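Local structure of beta-Ala-His dipeptidase (Homo sapiens, 3DLJ) at residues Val58-Leu63 / Pro90-Glu95; Lys102-Phe107 / Asn168-Ile173; Phe227-Lys232 / Gly349-Arg354; Met251-Ala256 / Arg379-Lys384. The protein hydrolyses Xaa-His dipeptides, carnosine and anserine best of all, as a secreted homodimeric metallopeptidase of the M20 family that binds two zinc ions per subunit. All coordinates share one frame; numbering follows the deposited sequence.

Interaction 1 (Val58-Leu63 / Pro90-Glu95)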
loop_
_atom_site.group_PDB
_atom_site.type_symbol
_atom_site.label_atom_id
_atom_site.label_comp_id
_atom_site.label_asym_id
_atom_site.label_seq_id
_atom_site.Cartn_x
_atom_site.Cartn_y
_atom_site.Cartn_z
ATOM N N VAL A 58 15.793 -15.435 -2.325
ATOM C CA VAL A 58 14.827 -16.483 -2.689
ATOM C C VAL A 58 14.032 -16.124 -3.967
ATOM O O VAL A 58 13.844 -16.976 -4.860
ATOM C CB VAL A 58 13.870 -16.802 -1.506
ATOM C CG1 VAL A 58 12.651 -17.654 -1.969
ATOM C CG2 VAL A 58 14.632 -17.513 -0.387
ATOM N N ALA A 59 13.590 -14.865 -4.038
ATOM C CA ALA A 59 12.947 -14.293 -5.229
ATOM C C ALA A 59 13.869 -14.222 -6.466
ATOM O O ALA A 59 13.438 -14.540 -7.572
ATOM C CB ALA A 59 12.369 -12.908 -4.908
ATOM N N ALA A 60 15.125 -13.802 -6.282
ATOM C CA ALA A 60 16.101 -13.767 -7.384
ATOM C C ALA A 60 16.289 -15.151 -7.954
ATOM O O ALA A 60 16.385 -15.315 -9.175
ATOM C CB ALA A 60 17.437 -13.234 -6.911
ATOM N N ASP A 61 16.339 -16.154 -7.070
ATOM C CA ASP A 61 16.525 -17.545 -7.505
ATOM C C ASP A 61 15.298 -18.076 -8.217
ATOM O O ASP A 61 15.417 -18.791 -9.212
ATOM C CB ASP A 61 16.925 -18.490 -6.366
ATOM C CG ASP A 61 17.164 -19.911 -6.863
ATOM O OD1 ASP A 61 17.972 -20.080 -7.824
ATOM O OD2 ASP A 61 16.527 -20.854 -6.324
ATOM N N THR A 62 14.126 -17.709 -7.714
ATOM C CA THR A 62 12.868 -18.089 -8.340
ATOM C C THR A 62 12.766 -17.600 -9.782
ATOM O O THR A 62 12.364 -18.352 -10.660
ATOM C CB THR A 62 11.654 -17.590 -7.517
ATOM O OG1 THR A 62 11.602 -18.329 -6.308
ATOM C CG2 THR A 62 10.327 -17.797 -8.274
ATOM N N LEU A 63 13.136 -16.344 -10.006
ATOM C CA LEU A 63 13.098 -15.728 -11.337
ATOM C C LEU A 63 14.105 -16.340 -12.301
ATOM O O LEU A 63 13.777 -16.569 -13.453
ATOM C CB LEU A 63 13.286 -14.204 -11.252
ATOM C CG LEU A 63 12.162 -13.459 -10.531
ATOM C CD1 LEU A 63 12.392 -11.945 -10.524
ATOM C CD2 LEU A 63 10.796 -13.809 -11.107
ATOM N N PRO A 90 18.824 -5.692 -1.728
ATOM C CA PRO A 90 19.012 -5.435 -3.150
ATOM C C PRO A 90 17.691 -5.279 -3.866
ATOM O O PRO A 90 16.652 -5.745 -3.378
ATOM C CB PRO A 90 19.773 -6.677 -3.657
ATOM C CG PRO A 90 19.487 -7.745 -2.669
ATOM C CD PRO A 90 19.370 -7.006 -1.338
ATOM N N VAL A 91 17.720 -4.577 -4.988
ATOM C CA VAL A 91 16.550 -4.491 -5.822
ATOM C C VAL A 91 16.755 -5.518 -6.943
ATOM O O VAL A 91 17.823 -5.575 -7.554
ATOM C CB VAL A 91 16.315 -3.071 -6.366
ATOM C CG1 VAL A 91 15.288 -3.104 -7.480
ATOM C CG2 VAL A 91 15.827 -2.134 -5.235
ATOM N N ILE A 92 15.746 -6.354 -7.173
ATOM C CA ILE A 92 15.795 -7.245 -8.306
ATOM C C ILE A 92 15.368 -6.487 -9.544
ATOM O O ILE A 92 14.304 -5.864 -9.561
ATOM C CB ILE A 92 14.923 -8.492 -8.109
ATOM C CG1 ILE A 92 15.530 -9.359 -7.007
ATOM C CG2 ILE A 92 14.768 -9.268 -9.451
ATOM C CD1 ILE A 92 14.653 -10.492 -6.591
ATOM N N LEU A 93 16.237 -6.520 -10.555
ATOM C CA LEU A 93 15.917 -6.036 -11.891
ATOM C C LEU A 93 16.061 -7.189 -12.869
ATOM O O LEU A 93 17.186 -7.532 -13.255
ATOM C CB LEU A 93 16.844 -4.888 -12.290
ATOM C CG LEU A 93 16.717 -3.538 -11.570
ATOM C CD1 LEU A 93 17.695 -2.565 -12.202
ATOM C CD2 LEU A 93 15.311 -2.996 -11.668
ATOM N N ALA A 94 14.926 -7.773 -13.266
ATOM C CA ALA A 94 14.909 -9.017 -14.057
ATOM C C ALA A 94 14.186 -8.878 -15.396
ATOM O O ALA A 94 13.186 -8.166 -15.488
ATOM C CB ALA A 94 14.291 -10.143 -13.239
ATOM N N GLU A 95 14.708 -9.542 -16.435
ATOM C CA GLU A 95 14.054 -9.582 -17.750
ATOM C C GLU A 95 13.827 -11.020 -18.233
ATOM O O GLU A 95 14.737 -11.843 -18.218
ATOM C CB GLU A 95 14.783 -8.702 -18.809
ATOM C CG GLU A 95 15.879 -9.354 -19.666
ATOM C CD GLU A 95 16.576 -8.381 -20.651
ATOM O OE1 GLU A 95 17.812 -8.188 -20.568
ATOM O OE2 GLU A 95 15.893 -7.815 -21.532
#
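Ile92 pushes its CD1 methyl between two alanines of the helix, lying 3.7 Å from Ala59 CB and 3.9 Å from Ala60 CB. The same methyl comes still nearer to the helix backbone, 3.4 Å from Ala60 N, an approach that the small alanine side chains permit. With CG1 beside its own backbone N (chi1 -68°) and the chain then extended to CD1, Ile92 sends one branch straight at the helix while the other, CG2, turns toward Leu63. There Leu63 CD1 touches the strand at two places, 3.7 Å from Ile92 CG2 and 3.8 Å from Ala94 CB. Ala94, two residues beyond Ile92 and on the same face of the strand, is short enough for the leucine to lie over it. Every side chain in this shell is aliphatic and buried, so dispersion and exclusion of water hold the pair together.

Farther out, Phe171 of the next strand touches both Leu63 and Ala94, Val70 of strand 69-73 touches Ala60 and Leu63, and Trp34 of helix 24-35 covers Ala59. Helix and strand run almost parallel, at 6°, with their axes 9.5 Å apart, a usual spacing for a helix laid on a sheet. This is the layered alpha/beta packing of the M20 catalytic domain, in which helix 46-65 covers one face of the sheet.

Interaction 2 (Lys102-Phe107 / Asn168-Ile173); sequences KGTVCF and NIKFII
Asn168 ND2 is held by two acceptors: it donates to Thr104 OG1 at 3.3 Å, with the hydroxyl oxygen close to the amide plane, and to the backbone O of Asp99. On the other end of the amide, Asn168 OD1 accepts a hydrogen bond of 2.6 Å from a water, which in turn accepts from Lys102 NZ. That ammonium group has its stronger partner in Asp164, with which it forms a salt bridge. An asparagine suits the spot, since one flat group can both give and take hydrogen bonds where the chain enters the sheet.

From here two parallel strands run side by side. Val105 N donates to Asn168 O and Lys170 N to Val105 O. The shortest of the backbone bonds between the strands, 2.7 Å, joins Phe107 N to Lys170 O. They are central neighbours in the mixed sheet of the zinc-peptidase catalytic domain, joined by a right-handed crossover through helix 141-160.

Side chains alternate between the faces. On one, Cys106 SG meets Ile172 CG2 at 3.9 Å, and Thr104 CG2 lies 4.0 Å from Lys170 CG; Lys170 then extends away to the backbone O of Phe195. On the other, the Phe107 ring receives Ile173 CD1 at its edge, 3.8 Å from Phe107 CD2. Trp151 of helix 141-160 stacks on Phe107 and meets the Phe171 ring nearly perpendicularly.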
loop_
_atom_site.group_PDB
_atom_site.type_symbol
_atom_site.label_atom_id
_atom_site.label_comp_id
_atom_site.label_asym_id
_atom_site.label_seq_id
_atom_site.Cartn_x
_atom_site.Cartn_y
_atom_site.Cartn_z
ATOM N N LYS A 102 8.251 -8.538 -30.137
ATOM C CA LYS A 102 7.307 -8.535 -29.009
ATOM C C LYS A 102 7.299 -7.202 -28.275
ATOM O O LYS A 102 8.327 -6.522 -28.209
ATOM C CB LYS A 102 7.656 -9.642 -28.020
ATOM C CG LYS A 102 7.263 -11.008 -28.478
ATOM C CD LYS A 102 7.460 -12.051 -27.417
ATOM C CE LYS A 102 7.196 -13.425 -28.018
ATOM N NZ LYS A 102 7.963 -14.485 -27.307
ATOM N N GLY A 103 6.146 -6.824 -27.721
ATOM C CA GLY A 103 6.096 -5.702 -26.782
ATOM C C GLY A 103 6.686 -6.125 -25.444
ATOM O O GLY A 103 6.949 -7.327 -25.228
ATOM N N THR A 104 6.889 -5.154 -24.541
ATOM C CA THR A 104 7.460 -5.419 -23.217
ATOM C C THR A 104 6.658 -4.794 -22.075
ATOM O O THR A 104 6.396 -3.586 -22.077
ATOM C CB THR A 104 8.931 -4.933 -23.111
ATOM O OG1 THR A 104 9.730 -5.582 -24.111
ATOM C CG2 THR A 104 9.520 -5.225 -21.713
ATOM N N VAL A 105 6.296 -5.632 -21.100
ATOM C CA VAL A 105 5.570 -5.212 -19.897
ATOM C C VAL A 105 6.442 -5.372 -18.638
ATOM O O VAL A 105 7.079 -6.404 -18.446
ATOM C CB VAL A 105 4.244 -6.037 -19.701
ATOM C CG1 VAL A 105 3.505 -5.585 -18.480
ATOM C CG2 VAL A 105 3.339 -5.928 -20.943
ATOM N N CYS A 106 6.443 -4.358 -17.775
ATOM C CA CYS A 106 7.214 -4.416 -16.546
ATOM C C CYS A 106 6.319 -4.517 -15.319
ATOM O O CYS A 106 5.329 -3.815 -15.206
ATOM C CB CYS A 106 8.145 -3.201 -16.437
ATOM S SG CYS A 106 9.294 -3.265 -15.031
ATOM N N PHE A 107 6.683 -5.392 -14.388
ATOM C CA PHE A 107 5.923 -5.547 -13.142
ATOM C C PHE A 107 6.711 -5.065 -11.934
ATOM O O PHE A 107 7.846 -5.465 -11.740
ATOM C CB PHE A 107 5.553 -7.019 -12.936
ATOM C CG PHE A 107 4.835 -7.298 -11.642
ATOM C CD1 PHE A 107 3.457 -7.157 -11.552
ATOM C CD2 PHE A 107 5.541 -7.717 -10.520
ATOM C CE1 PHE A 107 2.794 -7.429 -10.343
ATOM C CE2 PHE A 107 4.886 -7.979 -9.319
ATOM C CZ PHE A 107 3.514 -7.830 -9.230
ATOM N N ASN A 168 7.376 -9.808 -23.794
ATOM C CA ASN A 168 8.541 -9.833 -22.923
ATOM C C ASN A 168 8.092 -9.333 -21.543
ATOM O O ASN A 168 7.159 -8.533 -21.426
ATOM C CB ASN A 168 9.692 -8.964 -23.460
ATOM C CG ASN A 168 10.163 -9.371 -24.862
ATOM O OD1 ASN A 168 10.526 -10.523 -25.125
ATOM N ND2 ASN A 168 10.185 -8.400 -25.762
ATOM N N ILE A 169 8.727 -9.826 -20.490
ATOM C CA ILE A 169 8.354 -9.426 -19.145
ATOM C C ILE A 169 9.571 -8.991 -18.371
ATOM O O ILE A 169 10.586 -9.691 -18.305
ATOM C CB ILE A 169 7.605 -10.554 -18.387
ATOM C CG1 ILE A 169 6.289 -10.877 -19.119
ATOM C CG2 ILE A 169 7.339 -10.149 -16.921
ATOM C CD1 ILE A 169 5.458 -11.969 -18.456
ATOM N N LYS A 170 9.451 -7.800 -17.808
ATOM C CA LYS A 170 10.426 -7.277 -16.896
ATOM C C LYS A 170 9.858 -7.251 -15.469
ATOM O O LYS A 170 8.642 -7.095 -15.255
ATOM C CB LYS A 170 10.929 -5.905 -17.376
ATOM C CG LYS A 170 11.857 -6.003 -18.595
ATOM C CD LYS A 170 12.571 -4.700 -18.951
ATOM C CE LYS A 170 13.794 -4.999 -19.819
ATOM N NZ LYS A 170 14.314 -3.849 -20.652
ATOM N N PHE A 171 10.744 -7.454 -14.496
ATOM C CA PHE A 171 10.357 -7.387 -13.083
ATOM C C PHE A 171 11.262 -6.396 -12.391
ATOM O O PHE A 171 12.491 -6.451 -12.552
ATOM C CB PHE A 171 10.505 -8.751 -12.381
ATOM C CG PHE A 171 9.968 -9.942 -13.166
ATOM C CD1 PHE A 171 10.674 -10.468 -14.253
ATOM C CD2 PHE A 171 8.800 -10.579 -12.760
ATOM C CE1 PHE A 171 10.214 -11.577 -14.941
ATOM C CE2 PHE A 171 8.327 -11.694 -13.442
ATOM C CZ PHE A 171 9.024 -12.196 -14.541
ATOM N N ILE A 172 10.662 -5.473 -11.646
ATOM C CA ILE A 172 11.402 -4.670 -10.650
ATOM C C ILE A 172 10.816 -4.914 -9.240
ATOM O O ILE A 172 9.705 -4.472 -8.940
ATOM C CB ILE A 172 11.465 -3.150 -11.010
ATOM C CG1 ILE A 172 12.213 -2.362 -9.932
ATOM C CG2 ILE A 172 10.060 -2.545 -11.276
ATOM C CD1 ILE A 172 12.362 -0.892 -10.254
ATOM N N ILE A 173 11.553 -5.649 -8.407
ATOM C CA ILE A 173 11.064 -6.007 -7.078
ATOM C C ILE A 173 12.017 -5.501 -6.003
ATOM O O ILE A 173 13.217 -5.815 -6.016
ATOM C CB ILE A 173 10.867 -7.557 -6.893
ATOM C CG1 ILE A 173 10.181 -8.239 -8.107
ATOM C CG2 ILE A 173 10.188 -7.863 -5.582
ATOM C CD1 ILE A 173 8.729 -7.867 -8.401
HETATM O O HOH W 1 9.975 -13.071 -25.152
#

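Interaction 3 (Phe227-Lys232 / Gly349-Arg354); sequences FMVEVK and GKFSIR
Strands 227-232 and 349-354 run antiparallel and twist to 157°, with Phe227-Phe351 and Val229-Gly349 as hydrogen-bonded pairs on either side of the non-hydrogen-bonded pair Met228-Lys350. Phe227 N gives the shortest link, 2.7 Å to Phe351 O, and the return bond from Phe351 N to Phe227 O is longer at 3.2 Å.

The two phenylalanines share a face of the sheet, their planes only 13° apart but slid so far that the rings barely overlap, with centroids separated by 5.2 Å. Over one face of the Phe351 ring, toward the rim, lies instead the CB methylene of Phe227, a CH-pi contact at 3.7 Å from CB to the ring centroid. Phe351 CG stands between its own backbone N and carbonyl carbon (chi1 72°), which carries the ring across toward the other strand. There Val229 CG2 meets the ring at its edge, 3.5 Å from Phe351 CE2.

These strands belong to the mixed sheet of the smaller, lid-like domain of M20 peptidases, and their apolar face is covered by helices. Val368 of helix 361-377 touches both phenylalanines. Leu254 of helix 250-258 packs on Val229 and against the backbone N of Gly349, which has no side chain.

On the opposite face Met228 CG lies 3.8 Å from Lys350 CD. These long, flexible chains suit a partly exposed surface: the lysine's aliphatic part crosses the methionine at a slant while its NZ forms a salt bridge with Glu331.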
loop_
_atom_site.group_PDB
_atom_site.type_symbol
_atom_site.label_atom_id
_atom_site.label_comp_id
_atom_site.label_asym_id
_atom_site.label_seq_id
_atom_site.Cartn_x
_atom_site.Cartn_y
_atom_site.Cartn_z
ATOM N N PHE A 227 2.034 14.029 9.755
ATOM C CA PHE A 227 2.498 15.007 10.731
ATOM C C PHE A 227 2.918 14.345 12.040
ATOM O O PHE A 227 2.325 13.368 12.482
ATOM C CB PHE A 227 1.433 16.089 10.988
ATOM C CG PHE A 227 1.189 16.993 9.803
ATOM C CD1 PHE A 227 0.270 16.642 8.818
ATOM C CD2 PHE A 227 1.885 18.184 9.671
ATOM C CE1 PHE A 227 0.063 17.455 7.719
ATOM C CE2 PHE A 227 1.672 19.013 8.566
ATOM C CZ PHE A 227 0.761 18.638 7.589
ATOM N N MET A 228 3.986 14.863 12.615
ATOM C CA MET A 228 4.413 14.516 13.941
ATOM C C MET A 228 4.358 15.790 14.746
ATOM O O MET A 228 4.858 16.816 14.304
ATOM C CB MET A 228 5.836 13.975 13.889
ATOM C CG MET A 228 5.923 12.657 13.090
ATOM S SD MET A 228 7.511 11.873 13.418
ATOM C CE MET A 228 7.298 10.408 12.444
ATOM N N VAL A 229 3.738 15.735 15.922
ATOM C CA VAL A 229 3.635 16.896 16.793
ATOM C C VAL A 229 4.276 16.570 18.130
ATOM O O VAL A 229 3.679 15.877 18.953
ATOM C CB VAL A 229 2.154 17.321 17.031
ATOM C CG1 VAL A 229 2.054 18.617 17.892
ATOM C CG2 VAL A 229 1.407 17.484 15.723
ATOM N N GLU A 230 5.484 17.089 18.344
ATOM C CA GLU A 230 6.203 16.900 19.589
ATOM C C GLU A 230 5.889 18.001 20.607
ATOM O O GLU A 230 5.977 19.190 20.307
ATOM C CB GLU A 230 7.706 16.792 19.324
ATOM C CG GLU A 230 8.536 16.355 20.542
ATOM C CD GLU A 230 10.054 16.542 20.331
ATOM O OE1 GLU A 230 10.520 17.683 20.209
ATOM O OE2 GLU A 230 10.784 15.535 20.294
ATOM N N VAL A 231 5.476 17.591 21.803
ATOM C CA VAL A 231 5.401 18.507 22.926
ATOM C C VAL A 231 6.392 18.039 24.003
ATOM O O VAL A 231 6.327 16.907 24.471
ATOM C CB VAL A 231 3.948 18.674 23.507
ATOM C CG1 VAL A 231 3.933 19.782 24.536
ATOM C CG2 VAL A 231 2.926 18.979 22.419
ATOM N N LYS A 232 7.302 18.922 24.396
ATOM C CA LYS A 232 8.400 18.561 25.292
ATOM C C LYS A 232 8.502 19.502 26.483
ATOM O O LYS A 232 8.560 20.717 26.319
ATOM C CB LYS A 232 9.727 18.536 24.531
ATOM C CG LYS A 232 10.908 18.278 25.445
ATOM C CD LYS A 232 12.242 18.248 24.752
ATOM C CE LYS A 232 13.357 18.549 25.780
ATOM N NZ LYS A 232 14.654 17.926 25.397
ATOM N N GLY A 349 2.570 13.271 18.933
ATOM C CA GLY A 349 1.323 12.877 18.311
ATOM C C GLY A 349 1.564 12.590 16.838
ATOM O O GLY A 349 2.380 13.251 16.201
ATOM N N LYS A 350 0.836 11.615 16.290
ATOM C CA LYS A 350 0.934 11.261 14.865
ATOM C C LYS A 350 -0.425 11.291 14.207
ATOM O O LYS A 350 -1.405 10.723 14.716
ATOM C CB LYS A 350 1.536 9.866 14.688
ATOM C CG LYS A 350 2.719 9.541 15.600
ATOM C CD LYS A 350 4.063 9.901 15.018
ATOM C CE LYS A 350 5.142 9.657 16.075
ATOM N NZ LYS A 350 5.809 8.326 15.904
ATOM N N PHE A 351 -0.486 11.951 13.059
ATOM C CA PHE A 351 -1.707 12.019 12.291
ATOM C C PHE A 351 -1.370 12.365 10.844
ATOM O O PHE A 351 -0.283 12.842 10.554
ATOM C CB PHE A 351 -2.702 13.043 12.898
ATOM C CG PHE A 351 -2.298 14.504 12.706
ATOM C CD1 PHE A 351 -2.736 15.219 11.592
ATOM C CD2 PHE A 351 -1.488 15.143 13.631
ATOM C CE1 PHE A 351 -2.399 16.554 11.410
ATOM C CE2 PHE A 351 -1.134 16.491 13.457
ATOM C CZ PHE A 351 -1.597 17.197 12.349
ATOM N N SER A 352 -2.304 12.106 9.946
ATOM C CA SER A 352 -2.069 12.394 8.544
ATOM C C SER A 352 -3.350 12.852 7.877
ATOM O O SER A 352 -4.445 12.565 8.337
ATOM C CB SER A 352 -1.460 11.173 7.809
ATOM O OG SER A 352 -2.284 10.023 7.925
ATOM N N ILE A 353 -3.179 13.573 6.786
ATOM C CA ILE A 353 -4.267 14.041 5.970
ATOM C C ILE A 353 -4.068 13.487 4.558
ATOM O O ILE A 353 -3.054 13.756 3.896
ATOM C CB ILE A 353 -4.327 15.604 5.958
ATOM C CG1 ILE A 353 -4.445 16.152 7.393
ATOM C CG2 ILE A 353 -5.475 16.095 5.098
ATOM C CD1 ILE A 353 -4.313 17.674 7.516
ATOM N N ARG A 354 -5.047 12.726 4.100
ATOM C CA ARG A 354 -5.079 12.251 2.739
ATOM C C ARG A 354 -5.447 13.384 1.820
ATOM O O ARG A 354 -6.363 14.163 2.100
ATOM C CB ARG A 354 -6.046 11.081 2.626
ATOM C CG ARG A 354 -5.657 9.911 3.522
ATOM C CD ARG A 354 -4.515 9.065 2.927
ATOM N NE ARG A 354 -4.090 7.987 3.835
ATOM C CZ ARG A 354 -3.081 7.139 3.601
ATOM N NH1 ARG A 354 -2.787 6.201 4.496
ATOM N NH2 ARG A 354 -2.371 7.222 2.475
#

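Interaction 4 (Met251-Ala256 / Arg379-Lys384); sequences MADLVA and RNSSNK
Asp253 turns its carboxylate so that each oxygen serves a different part of the loop. OD1 takes Arg379 NE at 2.7 Å, a nearly straight bond of 165° that enters on the anti side of the oxygen; NH1 adds a weak second bond to the same atom. Because carboxylate and guanidinium planes stand 79° apart, the salt bridge is not the flat two-oxygen pairing. A bend in the arginine chain at chi3 (70°) lays the guanidinium against the helix, with Ala256 CB over one face, 3.5 Å from NH2; a small alanine lets it come close.

OD2 accepts from Ser381 OG at 2.7 Å on its syn side and from Asn383 ND2 at 2.6 Å on its anti side, the two donors arriving from opposite faces of the carboxylate plane. Ser381 OG also accepts from Asn383 N, closing an ST turn that places both donors together. So many donors would probably favour the charged form of the buried aspartate.

Asn383 ND2 also reaches the backbone O of His248, just before helix 250-258. Phe376 of helix 361-377 packs against Asp253, Ser381 and Asn383, and Val231 of strand 216-232 lies beside Asp253, so the cluster joins helix 250-258 to the turn between helix 361-377 and strand 384-397.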
loop_
_atom_site.group_PDB
_atom_site.type_symbol
_atom_site.label_atom_id
_atom_site.label_comp_id
_atom_site.label_asym_id
_atom_site.label_seq_id
_atom_site.Cartn_x
_atom_site.Cartn_y
_atom_site.Cartn_z
ATOM N N MET A 251 1.271 15.768 27.820
ATOM C CA MET A 251 0.061 15.033 27.376
ATOM C C MET A 251 -1.195 15.912 27.302
ATOM O O MET A 251 -2.014 15.748 26.391
ATOM C CB MET A 251 -0.230 13.826 28.250
ATOM C CG MET A 251 0.560 12.597 27.901
ATOM S SD MET A 251 0.234 11.905 26.267
ATOM C CE MET A 251 -1.332 11.034 26.502
ATOM N N ALA A 252 -1.357 16.828 28.256
ATOM C CA ALA A 252 -2.515 17.716 28.248
ATOM C C ALA A 252 -2.483 18.654 27.013
ATOM O O ALA A 252 -3.501 18.843 26.377
ATOM C CB ALA A 252 -2.601 18.520 29.573
ATOM N N ASP A 253 -1.310 19.218 26.698
ATOM C CA ASP A 253 -1.082 20.032 25.507
ATOM C C ASP A 253 -1.317 19.222 24.206
ATOM O O ASP A 253 -2.037 19.658 23.318
ATOM C CB ASP A 253 0.348 20.618 25.516
ATOM C CG ASP A 253 0.565 21.712 26.575
ATOM O OD1 ASP A 253 -0.427 22.300 27.061
ATOM O OD2 ASP A 253 1.757 21.993 26.920
ATOM N N LEU A 254 -0.722 18.037 24.115
ATOM C CA LEU A 254 -0.851 17.210 22.916
ATOM C C LEU A 254 -2.279 16.789 22.641
ATOM O O LEU A 254 -2.750 16.896 21.501
ATOM C CB LEU A 254 0.099 15.992 22.964
ATOM C CG LEU A 254 0.083 15.022 21.770
ATOM C CD1 LEU A 254 0.443 15.750 20.444
ATOM C CD2 LEU A 254 0.989 13.807 21.989
ATOM N N VAL A 255 -2.988 16.356 23.679
ATOM C CA VAL A 255 -4.381 15.982 23.553
ATOM C C VAL A 255 -5.276 17.147 23.078
ATOM O O VAL A 255 -6.222 16.948 22.294
ATOM C CB VAL A 255 -4.912 15.328 24.879
ATOM C CG1 VAL A 255 -6.413 15.264 24.881
ATOM C CG2 VAL A 255 -4.294 13.931 25.063
ATOM N N ALA A 256 -4.977 18.352 23.547
ATOM C CA ALA A 256 -5.673 19.536 23.076
ATOM C C ALA A 256 -5.309 19.854 21.611
ATOM O O ALA A 256 -6.164 20.250 20.832
ATOM C CB ALA A 256 -5.378 20.724 23.978
ATOM N N ARG A 379 -2.756 28.316 24.855
ATOM C CA ARG A 379 -2.644 27.571 26.091
ATOM C C ARG A 379 -1.723 28.225 27.126
ATOM O O ARG A 379 -1.793 27.886 28.299
ATOM C CB ARG A 379 -2.211 26.146 25.775
ATOM C CG ARG A 379 -3.384 25.343 25.273
ATOM C CD ARG A 379 -3.076 23.897 25.084
ATOM N NE ARG A 379 -2.863 23.146 26.318
ATOM C CZ ARG A 379 -3.829 22.657 27.085
ATOM N NH1 ARG A 379 -3.522 21.951 28.171
ATOM N NH2 ARG A 379 -5.100 22.872 26.778
ATOM N N ASN A 380 -0.906 29.188 26.695
ATOM C CA ASN A 380 0.114 29.811 27.537
ATOM C C ASN A 380 0.909 28.738 28.311
ATOM O O ASN A 380 0.951 28.735 29.549
ATOM C CB ASN A 380 -0.492 30.873 28.493
ATOM C CG ASN A 380 -1.184 32.022 27.759
ATOM O OD1 ASN A 380 -0.784 32.412 26.661
ATOM N ND2 ASN A 380 -2.222 32.585 28.384
ATOM N N SER A 381 1.522 27.824 27.565
ATOM C CA SER A 381 2.213 26.681 28.149
ATOM C C SER A 381 3.714 26.948 28.155
ATOM O O SER A 381 4.196 27.691 27.322
ATOM C CB SER A 381 1.898 25.422 27.355
ATOM O OG SER A 381 2.730 24.334 27.727
ATOM N N SER A 382 4.436 26.328 29.087
ATOM C CA SER A 382 5.882 26.452 29.184
ATOM C C SER A 382 6.568 25.448 28.273
ATOM O O SER A 382 7.779 25.504 28.074
ATOM C CB SER A 382 6.326 26.219 30.631
ATOM O OG SER A 382 5.997 24.901 31.087
ATOM N N ASN A 383 5.789 24.503 27.738
ATOM C CA ASN A 383 6.328 23.466 26.852
ATOM C C ASN A 383 6.733 24.004 25.491
ATOM O O ASN A 383 6.300 25.062 25.061
ATOM C CB ASN A 383 5.317 22.310 26.713
ATOM C CG ASN A 383 5.092 21.592 28.014
ATOM O OD1 ASN A 383 6.011 21.483 28.828
ATOM N ND2 ASN A 383 3.875 21.099 28.232
ATOM N N LYS A 384 7.587 23.254 24.832
ATOM C CA LYS A 384 7.999 23.539 23.470
ATOM C C LYS A 384 7.198 22.641 22.528
ATOM O O LYS A 384 6.967 21.481 22.816
ATOM C CB LYS A 384 9.514 23.322 23.341
ATOM C CG LYS A 384 10.027 23.054 21.934
#

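From the N terminus, interaction 1 closes the first loop, bringing strand 91-96 back under helix 46-65. Interaction 2 follows in series, its longer loop passing through helix 141-160; strand 168-174 lies next to strand 91-96, with Ile92 N and Ile173 O 2.8 Å apart, so both contacts build one sheet of the catalytic domain. In the second domain interaction 3 closes a loop of 116 residues between two strands, and interaction 4 one of 122 from helix 250-258 to the turn before strand 384-397. Their segments alternate, so these loops cross. They meet where Leu254 packs on Gly349 and where the backbone N of Lys232 lies 3.0 Å from the backbone O of Lys384.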